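Pullulanase C protein (Klebsiella pneumoniae subsp. pneumoniae NTUH-K2044, PDB 5HJ1) belongs to the type II secretion system as its GspC protein, and its PDZ domain, the part crystallised, holds a fatty acid in a largely apolar pocket. Local coordinates at residues Asn60-Arg65 / Gln71-Asn76. Sequence-based numbering, arbitrary orientation.
Sequences NGIDLR and QQALQN
The carboxamide of Asn76 meets Ile62 at the margin of the contact, its ND2 4.3 Å from Ile62 CD1, a loose approach without a hydrogen bond. The amide of Asn60 reaches the helix through a water instead: Asn60 ND2 gives a hydrogen to it at 2.7 Å, and the same water donates to Ala73 O at 2.8 Å, a one-water bridge from the turn to the helix backbone. The other end of the Asn60 amide is held too, since OD1 accepts from the backbone N of Thr84, which fixes the rotation of the group. At Asp63, whose side chain leaves the strand away from the helix, the Arg65 guanidinium meets the carboxylate edge-on: NE reaches Asp63 OD1 at 3.0 Å on its syn side, almost straight at 168°, in a salt bridge. The same oxygen takes the backbone N of Arg65 at 2.9 Å from above the carboxylate plane; this backbone bond closes an Asx turn at the end of strand 62-63, and the NE bond is a second grip on the oxygen.

The apolar contact itself is Ile62 against Ala73. With CG1 beside the backbone N and anti to the carbonyl carbon (chi1 -61°), and the chain then extended, CD1 arrives over the methyl of Ala73, at 3.5 Å from its CB. Ile62 CG2 also touches that methyl, at 3.8 Å from Ala73 CB, so the small side chain sits against two branches of the isoleucine. Leu59 of strand 54-59 touches Ala73 as well, while Leu64 touches the bound vaccenic acid. Short strand 62-63, paired antiparallel with strand 54-59, thus packs on helix 67-77 beside the fatty-acid pocket of this PDZ domain.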
loop_
_atom_site.group_PDB
_atom_site.type_symbol
_atom_site.label_atom_id
_atom_site.label_comp_id
_atom_site.label_asym_id
_atom_site.label_seq_id
_atom_site.Cartn_x
_atom_site.Cartn_y
_atom_site.Cartn_z
ATOM N N ASN A 60 -3.725 -4.199 -6.417
ATOM C CA ASN A 60 -4.315 -4.727 -7.669
ATOM C C ASN A 60 -4.749 -6.156 -7.563
ATOM O O ASN A 60 -4.568 -7.004 -8.455
ATOM C CB ASN A 60 -3.370 -4.570 -8.838
ATOM C CG ASN A 60 -3.024 -3.145 -9.080
ATOM O OD1 ASN A 60 -3.922 -2.270 -9.112
ATOM N ND2 ASN A 60 -1.765 -2.864 -9.247
ATOM N N GLY A 61 -5.339 -6.468 -6.439
ATOM C CA GLY A 61 -5.843 -7.738 -6.166
ATOM C C GLY A 61 -4.859 -8.858 -5.788
ATOM O O GLY A 61 -5.259 -9.980 -5.572
ATOM N N ILE A 62 -3.548 -8.528 -5.714
ATOM C CA ILE A 62 -2.487 -9.434 -5.337
ATOM C C ILE A 62 -2.191 -9.255 -3.843
ATOM O O ILE A 62 -1.985 -8.122 -3.384
ATOM C CB ILE A 62 -1.249 -9.138 -6.191
ATOM C CG1 ILE A 62 -1.529 -9.342 -7.694
ATOM C CG2 ILE A 62 -0.132 -10.129 -5.765
ATOM C CD1 ILE A 62 -0.491 -8.707 -8.614
ATOM N N ASP A 63 -2.160 -10.360 -3.135
ATOM C CA ASP A 63 -1.900 -10.409 -1.701
ATOM C C ASP A 63 -0.502 -9.904 -1.354
ATOM O O ASP A 63 0.515 -10.497 -1.716
ATOM C CB ASP A 63 -2.080 -11.836 -1.216
ATOM C CG ASP A 63 -2.204 -11.953 0.286
ATOM O OD1 ASP A 63 -1.892 -10.983 1.038
ATOM O OD2 ASP A 63 -2.546 -13.082 0.723
ATOM N N LEU A 64 -0.435 -8.837 -0.558
ATOM C CA LEU A 64 0.814 -8.264 -0.136
ATOM C C LEU A 64 1.500 -9.051 0.940
ATOM O O LEU A 64 2.672 -8.790 1.217
ATOM C CB LEU A 64 0.583 -6.839 0.320
ATOM C CG LEU A 64 0.313 -5.797 -0.796
ATOM C CD1 LEU A 64 -0.013 -4.460 -0.250
ATOM C CD2 LEU A 64 1.450 -5.711 -1.782
ATOM N N ARG A 65 0.755 -9.953 1.547
ATOM C CA ARG A 65 1.288 -10.740 2.682
ATOM C C ARG A 65 2.102 -11.898 2.205
ATOM O O ARG A 65 2.883 -12.420 2.995
ATOM C CB ARG A 65 0.135 -11.163 3.579
ATOM C CG ARG A 65 -0.683 -9.973 4.111
ATOM C CD ARG A 65 -1.985 -10.357 4.765
ATOM N NE ARG A 65 -2.995 -10.793 3.795
ATOM C CZ ARG A 65 -4.281 -10.969 4.101
ATOM N NH1 ARG A 65 -5.135 -11.335 3.148
ATOM N NH2 ARG A 65 -4.744 -10.732 5.321
ATOM N N GLN A 71 6.134 -9.403 -4.705
ATOM C CA GLN A 71 7.192 -9.035 -5.631
ATOM C C GLN A 71 6.620 -8.842 -7.009
ATOM O O GLN A 71 6.949 -7.883 -7.676
ATOM C CB GLN A 71 8.302 -10.104 -5.695
ATOM C CG GLN A 71 9.049 -10.305 -4.390
ATOM C CD GLN A 71 9.925 -9.125 -4.001
ATOM O OE1 GLN A 71 9.598 -8.394 -3.064
ATOM N NE2 GLN A 71 11.025 -8.915 -4.733
ATOM N N GLN A 72 5.775 -9.768 -7.417
ATOM C CA GLN A 72 5.144 -9.698 -8.746
ATOM C C GLN A 72 4.276 -8.436 -8.847
ATOM O O GLN A 72 4.398 -7.660 -9.792
ATOM C CB GLN A 72 4.379 -10.995 -9.001
ATOM C CG GLN A 72 3.758 -11.159 -10.383
ATOM C CD GLN A 72 3.396 -12.617 -10.706
ATOM O OE1 GLN A 72 2.744 -12.895 -11.723
ATOM N NE2 GLN A 72 3.835 -13.561 -9.854
ATOM N N ALA A 73 3.474 -8.179 -7.826
ATOM C CA ALA A 73 2.627 -6.980 -7.834
ATOM C C ALA A 73 3.435 -5.682 -7.979
ATOM O O ALA A 73 3.083 -4.781 -8.740
ATOM C CB ALA A 73 1.806 -6.942 -6.570
ATOM N N LEU A 74 4.553 -5.601 -7.284
ATOM C CA LEU A 74 5.387 -4.404 -7.345
ATOM C C LEU A 74 6.078 -4.182 -8.694
ATOM O O LEU A 74 6.185 -3.041 -9.161
ATOM C CB LEU A 74 6.453 -4.500 -6.242
ATOM C CG LEU A 74 5.893 -4.380 -4.843
ATOM C CD1 LEU A 74 6.901 -4.867 -3.809
ATOM C CD2 LEU A 74 5.480 -2.938 -4.561
ATOM N N GLN A 75 6.542 -5.254 -9.326
ATOM C CA GLN A 75 7.194 -5.074 -10.644
ATOM C C GLN A 75 6.139 -4.586 -11.640
ATOM O O GLN A 75 6.410 -3.741 -12.505
ATOM C CB GLN A 75 7.902 -6.346 -11.126
ATOM C CG GLN A 75 7.032 -7.590 -11.235
ATOM C CD GLN A 75 7.819 -8.839 -11.613
ATOM O OE1 GLN A 75 9.006 -8.765 -11.955
ATOM N NE2 GLN A 75 7.157 -10.005 -11.548
ATOM N N ASN A 76 4.916 -5.075 -11.458
ATOM C CA ASN A 76 3.790 -4.667 -12.315
ATOM C C ASN A 76 3.340 -3.203 -12.181
ATOM O O ASN A 76 2.783 -2.671 -13.148
ATOM C CB ASN A 76 2.568 -5.550 -12.091
ATOM C CG ASN A 76 2.755 -6.967 -12.538
ATOM O OD1 ASN A 76 3.761 -7.326 -13.178
ATOM N ND2 ASN A 76 1.767 -7.809 -12.209
HETATM O O HOH W 1 0.277 -4.655 -9.093
#